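Local coordinates for protein sphingomyelinase-c (Listeria ivanovii, PDB 1ZWX) that belongs, as a sphingomyelinase C, to the endonuclease/exonuclease/phosphatase family of proteins with a DNase I-like fold, at residues N10-S15 / P293-T298; S215-F220 / W262-L267; F21-Y26 / D57-H62. All blocks are in the same frame, centred on the assembly; numbering follows the deposited sequence. Where two conformers were deposited one is given.

Interaction 1. Residues N10-S15 / P293-T298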
# COMPACT_ATOMS: atom_id res chain seq x y z
N ASN A 10 1.79 10.38 -18.95
CA ASN A 10 0.81 9.33 -18.68
C ASN A 10 1.46 8.30 -17.74
O ASN A 10 1.84 7.19 -18.19
CB ASN A 10 0.29 8.68 -19.97
CG ASN A 10 -0.75 7.58 -19.70
OD1 ASN A 10 -1.14 7.31 -18.54
ND2 ASN A 10 -1.21 6.94 -20.77
N PHE A 11 1.62 8.70 -16.47
CA PHE A 11 2.15 7.82 -15.42
C PHE A 11 1.01 7.33 -14.56
O PHE A 11 0.13 8.11 -14.18
CB PHE A 11 3.14 8.53 -14.53
CG PHE A 11 4.16 7.62 -13.90
CD1 PHE A 11 5.21 7.11 -14.66
CD2 PHE A 11 4.06 7.26 -12.53
CE1 PHE A 11 6.17 6.28 -14.09
CE2 PHE A 11 5.02 6.43 -11.95
CZ PHE A 11 6.07 5.92 -12.72
N LYS A 12 1.05 6.03 -14.27
CA LYS A 12 -0.05 5.35 -13.61
C LYS A 12 0.50 4.37 -12.56
O LYS A 12 1.37 3.55 -12.85
CB LYS A 12 -0.86 4.62 -14.66
CG LYS A 12 -2.10 3.95 -14.17
CD LYS A 12 -2.99 3.67 -15.34
CE LYS A 12 -3.60 2.31 -15.23
NZ LYS A 12 -4.03 1.81 -16.59
N ILE A 13 -0.04 4.48 -11.34
CA ILE A 13 0.39 3.65 -10.19
C ILE A 13 -0.88 3.05 -9.61
O ILE A 13 -1.89 3.74 -9.47
CB ILE A 13 1.05 4.51 -9.09
CG1 ILE A 13 2.28 5.23 -9.63
CG2 ILE A 13 1.45 3.65 -7.85
CD1 ILE A 13 2.79 6.29 -8.73
N THR A 14 -0.85 1.75 -9.31
CA THR A 14 -1.96 1.12 -8.61
C THR A 14 -1.41 0.68 -7.26
O THR A 14 -0.29 0.19 -7.16
CB THR A 14 -2.57 -0.07 -9.40
OG1 THR A 14 -3.29 0.43 -10.53
CG2 THR A 14 -3.57 -0.87 -8.56
N SER A 15 -2.17 0.96 -6.20
CA SER A 15 -1.77 0.51 -4.87
C SER A 15 -2.88 -0.42 -4.35
O SER A 15 -4.06 -0.11 -4.45
CB SER A 15 -1.57 1.71 -3.92
OG SER A 15 -1.16 1.27 -2.64
N PRO A 293 -8.45 -1.83 -4.32
CA PRO A 293 -7.27 -1.21 -4.92
C PRO A 293 -7.57 0.25 -5.29
O PRO A 293 -8.73 0.62 -5.47
CB PRO A 293 -7.03 -2.02 -6.20
CG PRO A 293 -8.11 -3.05 -6.28
CD PRO A 293 -9.10 -2.82 -5.21
N VAL A 294 -6.53 1.07 -5.35
CA VAL A 294 -6.68 2.46 -5.75
C VAL A 294 -5.73 2.68 -6.94
O VAL A 294 -4.61 2.21 -6.93
CB VAL A 294 -6.41 3.48 -4.58
CG1 VAL A 294 -6.22 4.89 -5.09
CG2 VAL A 294 -7.56 3.43 -3.54
N VAL A 295 -6.20 3.37 -7.97
CA VAL A 295 -5.34 3.74 -9.11
C VAL A 295 -5.06 5.25 -9.10
O VAL A 295 -5.97 6.06 -8.87
CB VAL A 295 -5.88 3.17 -10.50
CG1 VAL A 295 -7.30 3.65 -10.80
CG2 VAL A 295 -4.87 3.43 -11.66
N GLY A 296 -3.79 5.61 -9.25
CA GLY A 296 -3.36 7.00 -9.31
C GLY A 296 -2.95 7.25 -10.77
O GLY A 296 -2.21 6.45 -11.36
N PHE A 297 -3.42 8.34 -11.34
CA PHE A 297 -3.15 8.63 -12.76
C PHE A 297 -3.23 10.13 -13.05
O PHE A 297 -3.97 10.85 -12.38
CB PHE A 297 -4.11 7.84 -13.65
CG PHE A 297 -5.55 8.21 -13.46
CD1 PHE A 297 -6.12 9.24 -14.22
CD2 PHE A 297 -6.33 7.56 -12.52
CE1 PHE A 297 -7.44 9.58 -14.04
CE2 PHE A 297 -7.65 7.91 -12.33
CZ PHE A 297 -8.21 8.92 -13.09
N THR A 298 -2.46 10.57 -14.04
CA THR A 298 -2.51 11.97 -14.49
C THR A 298 -3.62 12.13 -15.53
O THR A 298 -3.96 11.18 -16.23
CB THR A 298 -1.21 12.33 -15.15
OG1 THR A 298 -0.99 11.43 -16.24
CG2 THR A 298 -0.05 12.19 -14.15
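Ile-13 and Gly-296 face each other as a hydrogen-bonded pair of two antiparallel strands, with short, straight backbone bonds: Gly-296 N to Ile-13 O is 2.7 Å with 178° at the hydrogen, and Ile-13 N to Gly-296 O is 2.9 Å. Ser-15 and Val-294 repeat the pattern in this tight part, with Ser-15 N 2.8 Å from Val-294 O. The branched apolar Ile-13 and Val-294 and the small Ser-15 suit the buried face, pressed between two sheets, where they meet Ile-250 and Asp-248 of strand 248-252. The opposite face is nearer the solvent: Thr-14 is buried, but Val-295 and Lys-12 are partly exposed. Val-295 CG2 lies 3.6 Å from Thr-14 OG1 and 3.8 Å from Lys-12 CG. The methylenes of Lys-12, CG anti to the backbone N (chi1 -176°), run over this methyl before NZ leaves for Asn-46 O. Beyond Ile-13, toward Asn-10 and Thr-298, the regular bonding stops, and Asn-10 is exposed, its CA 3.7 Å from Thr-298 OG1, a hydroxyl bonded to Gly-9 O. Pairing of the first and last strands in the middle of a sheet packed against a second one fits the DNase I-like beta sandwich.

Interaction 2. Residues S215-F220 / W262-L267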
# COMPACT_ATOMS: atom_id res chain seq x y z
N SER A 215 -1.13 17.23 -1.32
CA SER A 215 -2.52 17.69 -1.42
C SER A 215 -3.43 16.57 -1.87
O SER A 215 -2.96 15.55 -2.39
CB SER A 215 -2.66 18.87 -2.40
OG SER A 215 -1.76 19.89 -2.02
N SER A 216 -4.74 16.77 -1.68
CA SER A 216 -5.72 15.79 -2.13
C SER A 216 -5.67 15.72 -3.66
O SER A 216 -5.51 16.77 -4.31
CB SER A 216 -7.11 16.21 -1.71
OG SER A 216 -7.25 16.15 -0.31
N PRO A 217 -5.71 14.50 -4.22
CA PRO A 217 -5.89 14.37 -5.68
C PRO A 217 -7.06 15.22 -6.21
O PRO A 217 -8.01 15.50 -5.47
CB PRO A 217 -6.14 12.87 -5.88
CG PRO A 217 -5.33 12.23 -4.76
CD PRO A 217 -5.51 13.18 -3.58
N ALA A 218 -6.95 15.63 -7.48
CA ALA A 218 -7.95 16.48 -8.13
C ALA A 218 -9.34 15.86 -8.17
O ALA A 218 -9.49 14.63 -8.35
CB ALA A 218 -7.49 16.84 -9.56
N ASN A 219 -10.36 16.71 -8.03
CA ASN A 219 -11.76 16.30 -8.02
C ASN A 219 -11.95 15.02 -7.20
O ASN A 219 -12.49 14.02 -7.69
CB ASN A 219 -12.28 16.10 -9.45
N PHE A 220 -11.49 15.08 -5.95
CA PHE A 220 -11.45 13.90 -5.08
C PHE A 220 -12.84 13.48 -4.63
O PHE A 220 -13.61 14.31 -4.16
CB PHE A 220 -10.58 14.16 -3.86
CG PHE A 220 -10.13 12.90 -3.17
CD1 PHE A 220 -9.09 12.14 -3.70
CD2 PHE A 220 -10.79 12.45 -2.03
CE1 PHE A 220 -8.68 10.96 -3.08
CE2 PHE A 220 -10.40 11.26 -1.40
CZ PHE A 220 -9.34 10.52 -1.93
N TRP A 262 -3.71 15.37 -11.10
CA TRP A 262 -3.48 14.03 -10.48
C TRP A 262 -4.75 13.56 -9.77
O TRP A 262 -5.39 14.33 -9.03
CB TRP A 262 -2.32 14.08 -9.52
CG TRP A 262 -2.05 12.78 -8.82
CD1 TRP A 262 -2.29 12.49 -7.50
CD2 TRP A 262 -1.45 11.61 -9.39
NE1 TRP A 262 -1.87 11.22 -7.21
CE2 TRP A 262 -1.36 10.65 -8.35
CE3 TRP A 262 -0.98 11.28 -10.67
CZ2 TRP A 262 -0.83 9.37 -8.56
CZ3 TRP A 262 -0.44 10.02 -10.88
CH2 TRP A 262 -0.38 9.07 -9.83
N HIS A 263 -5.12 12.31 -10.04
CA HIS A 263 -6.39 11.73 -9.63
C HIS A 263 -6.13 10.41 -8.90
O HIS A 263 -5.07 9.82 -9.09
CB HIS A 263 -7.26 11.45 -10.85
CG HIS A 263 -7.57 12.69 -11.65
ND1 HIS A 263 -8.63 13.52 -11.35
CD2 HIS A 263 -6.91 13.27 -12.68
CE1 HIS A 263 -8.63 14.54 -12.18
NE2 HIS A 263 -7.60 14.41 -13.00
N ASN A 264 -7.10 10.00 -8.07
CA ASN A 264 -7.20 8.66 -7.50
C ASN A 264 -8.58 8.14 -7.84
O ASN A 264 -9.53 8.89 -7.79
CB ASN A 264 -7.07 8.67 -5.97
CG ASN A 264 -5.65 8.74 -5.49
OD1 ASN A 264 -5.38 8.56 -4.30
ND2 ASN A 264 -4.72 9.03 -6.41
N LYS A 265 -8.68 6.85 -8.15
CA LYS A 265 -9.95 6.17 -8.33
C LYS A 265 -9.90 4.84 -7.56
O LYS A 265 -8.96 4.07 -7.70
CB LYS A 265 -10.23 5.87 -9.83
CG LYS A 265 -11.57 5.17 -10.04
CD LYS A 265 -12.15 5.29 -11.42
CE LYS A 265 -13.67 5.05 -11.38
N VAL A 266 -10.94 4.60 -6.76
CA VAL A 266 -11.11 3.35 -6.03
C VAL A 266 -11.79 2.37 -6.99
O VAL A 266 -12.82 2.69 -7.60
CB VAL A 266 -12.01 3.55 -4.78
CG1 VAL A 266 -12.17 2.22 -4.01
CG2 VAL A 266 -11.45 4.62 -3.88
N LEU A 267 -11.19 1.18 -7.12
CA LEU A 267 -11.75 0.13 -7.95
C LEU A 267 -12.50 -0.90 -7.11
O LEU A 267 -11.91 -1.56 -6.26
CB LEU A 267 -10.64 -0.54 -8.77
CG LEU A 267 -9.66 0.43 -9.44
CD1 LEU A 267 -8.42 -0.32 -9.94
CD2 LEU A 267 -10.34 1.23 -10.58
O HOH W 1 -9.10 12.01 -7.44
O HOH W 2 -11.23 12.37 -10.10
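Ala-218 N donates to Trp-262 O at 2.6 Å, the short bond that fastens the loop 215-220 to strand 262-266, and it meets the oxygen nearly along the C=O axis (172°). His-263 ND1 reaches Ala-218 O at 3.3 Å in a weak, bent bond, while NE2 is bonded to Ser-261 OG; chi1 of -60° sets CG beside the backbone N and brings the ring back to the loop. A water accepts from Asn-264 N and lies 2.8 Å from Ala-218 O. A second water, 3.1 Å from His-263 ND1, carries the link on to Asn-219 O. Strand 262-266 is the outermost of its sheet in this DNase I-like fold: one edge pairs with strand 294-298, and the irregular loop takes up backbone groups along the other without becoming a strand itself. Asn-264 suits this edge because its amide is fixed at both ends. ND2 bonds to His-263 O from above the carbonyl plane, and OD1 accepts from Ile-250 N. Against the amide so held rests the rigid ring of Pro-217, its CG 3.6 Å from Asn-264 CG and 4.1 Å from Trp-262 CD1. Ala-218, with only a methyl, comes close, its CB 3.7 Å from His-263 CE1. Farther out, Phe-220 CE1 touches Asn-264 CB at 4.0 Å, its ring plane 58° from the amide, and the ring also meets Tyr-200 and Tyr-246.

Interaction 3. Residues F21-Y26 / D57-H62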
# COMPACT_ATOMS: atom_id res chain seq x y z
N PHE A 21 -2.35 -12.23 5.15
CA PHE A 21 -1.88 -12.52 6.50
C PHE A 21 -1.15 -13.84 6.60
O PHE A 21 -1.35 -14.73 5.77
CB PHE A 21 -3.08 -12.49 7.45
CG PHE A 21 -3.44 -11.10 7.94
CD1 PHE A 21 -3.06 -9.95 7.23
CD2 PHE A 21 -4.18 -10.95 9.14
CE1 PHE A 21 -3.42 -8.65 7.70
CE2 PHE A 21 -4.52 -9.67 9.62
CZ PHE A 21 -4.15 -8.52 8.88
N SER A 22 -0.30 -13.95 7.62
CA SER A 22 0.41 -15.20 7.93
C SER A 22 -0.53 -16.42 7.93
O SER A 22 -1.51 -16.42 8.64
CB SER A 22 1.04 -15.08 9.32
OG SER A 22 1.31 -16.36 9.85
N ARG A 23 -0.21 -17.45 7.15
CA ARG A 23 -1.05 -18.66 7.09
C ARG A 23 -0.82 -19.52 8.35
O ARG A 23 -1.62 -20.41 8.66
CB ARG A 23 -0.75 -19.49 5.82
CG ARG A 23 -1.34 -18.90 4.50
CD ARG A 23 -0.83 -19.67 3.25
NE ARG A 23 0.60 -19.94 3.35
CZ ARG A 23 1.17 -21.13 3.21
NH1 ARG A 23 0.45 -22.22 2.89
NH2 ARG A 23 2.46 -21.23 3.38
N ASN A 24 0.29 -19.27 9.04
CA ASN A 24 0.56 -19.95 10.33
C ASN A 24 -0.49 -19.57 11.37
O ASN A 24 -1.00 -20.43 12.11
CB ASN A 24 1.98 -19.65 10.82
CG ASN A 24 3.05 -20.41 10.06
OD1 ASN A 24 4.15 -19.91 9.86
ND2 ASN A 24 2.73 -21.63 9.65
N ILE A 25 -0.87 -18.30 11.38
CA ILE A 25 -1.81 -17.78 12.34
C ILE A 25 -3.24 -17.76 11.79
O ILE A 25 -4.20 -18.05 12.52
CB ILE A 25 -1.39 -16.39 12.82
CG1 ILE A 25 0.07 -16.42 13.31
CG2 ILE A 25 -2.35 -15.87 13.87
CD1 ILE A 25 0.36 -17.51 14.42
N TYR A 26 -3.37 -17.40 10.51
CA TYR A 26 -4.69 -17.35 9.87
C TYR A 26 -4.70 -18.21 8.62
O TYR A 26 -4.72 -17.68 7.52
CB TYR A 26 -5.13 -15.90 9.54
CG TYR A 26 -5.06 -14.99 10.74
CD1 TYR A 26 -3.91 -14.21 10.97
CD2 TYR A 26 -6.09 -14.94 11.69
CE1 TYR A 26 -3.82 -13.39 12.08
CE2 TYR A 26 -5.99 -14.12 12.82
CZ TYR A 26 -4.86 -13.36 13.00
OH TYR A 26 -4.74 -12.55 14.10
N ASP A 57 2.43 -13.00 4.48
CA ASP A 57 2.67 -14.46 4.48
C ASP A 57 3.81 -14.76 3.54
O ASP A 57 3.77 -14.36 2.38
CB ASP A 57 1.45 -15.21 3.97
CG ASP A 57 1.66 -16.71 4.01
OD1 ASP A 57 1.65 -17.35 2.94
OD2 ASP A 57 1.84 -17.23 5.13
N THR A 58 4.82 -15.49 4.02
CA THR A 58 6.00 -15.74 3.22
C THR A 58 5.67 -16.38 1.85
O THR A 58 6.09 -15.86 0.80
CB THR A 58 7.02 -16.58 4.02
OG1 THR A 58 7.47 -15.81 5.14
CG2 THR A 58 8.20 -16.93 3.17
N SER A 59 4.93 -17.48 1.86
CA SER A 59 4.61 -18.22 0.62
C SER A 59 3.67 -17.51 -0.34
O SER A 59 3.94 -17.48 -1.54
CB SER A 59 4.04 -19.62 0.93
OG SER A 59 4.97 -20.33 1.71
N ALA A 60 2.57 -16.96 0.18
CA ALA A 60 1.58 -16.31 -0.68
C ALA A 60 2.18 -15.04 -1.30
O ALA A 60 1.89 -14.71 -2.45
CB ALA A 60 0.32 -15.97 0.10
N SER A 61 3.02 -14.34 -0.53
CA SER A 61 3.62 -13.08 -1.01
C SER A 61 4.67 -13.42 -2.07
O SER A 61 4.68 -12.80 -3.13
CB SER A 61 4.27 -12.33 0.15
OG SER A 61 3.24 -11.95 1.06
N HIS A 62 5.50 -14.43 -1.80
CA HIS A 62 6.42 -14.94 -2.83
C HIS A 62 5.68 -15.34 -4.10
O HIS A 62 6.06 -14.95 -5.21
CB HIS A 62 7.30 -16.06 -2.29
CG HIS A 62 8.17 -16.70 -3.33
ND1 HIS A 62 7.84 -17.88 -3.97
CD2 HIS A 62 9.37 -16.31 -3.86
CE1 HIS A 62 8.79 -18.20 -4.83
NE2 HIS A 62 9.73 -17.27 -4.78
O HOH W 3 3.81 -19.05 4.38
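Arg-23 and Asp-57 carry the charged part of this contact, a salt bridge in which Arg-23 NE lies 2.8 Å from Asp-57 OD1. The guanidinium and carboxylate planes stand 75° apart, so NE meets one oxygen, on its syn side but tilted out of the carboxylate plane, rather than both; the bend of the arginine chain at chi3 (-43°) helps bring NE there. Beyond the salt bridge, the backbone Arg-23 N donates to Asp-57 OD2 at 2.9 Å, from above the carboxylate plane. Asp-57 is also an N-cap: Ala-60 N donates to OD1, on the anti side and from the face opposite to Arg-23 NE. A short anionic side chain suits both the helix start and an arginine. One water accepts from Arg-23 NH2 and Ser-59 N and donates to Asp-57 OD2. In van der Waals contact, the methylenes of Arg-23 lie against the carboxylate, with CD 3.4 Å from Asp-57 OD1, and Phe-21 O is near Asp-57 CB. Ser-22 OG accepts from Ile-25 N, three residues on, an ST motif, and weakly from Asn-24 N. The contact joins the loop after strand 12-20 to the start of helix 58-67, beside helix 31-39, whose Gln-31 and Met-32 touch Arg-23.

From the N terminus, residues 10-15 open the widest loop, which closes only when 293-298 returns at the end of the chain; interaction 1 thus brings the two ends together and encloses the other two contacts. Interaction 3 closes first, joining 21-26 to 57-62 across a short span that holds helix 31-39 and strand 49-55. Interaction 2 follows in series, tying the loop after helix 203-212 to the outermost strand 262-266, and the two do not cross. Strands 294-298 and 262-266 are sheet neighbours, so interactions 1 and 2 touch, with centres about 9 Å apart. Interaction 3 lies on the opposite side of the chain's centre, about 27 Å from interaction 1 between centres.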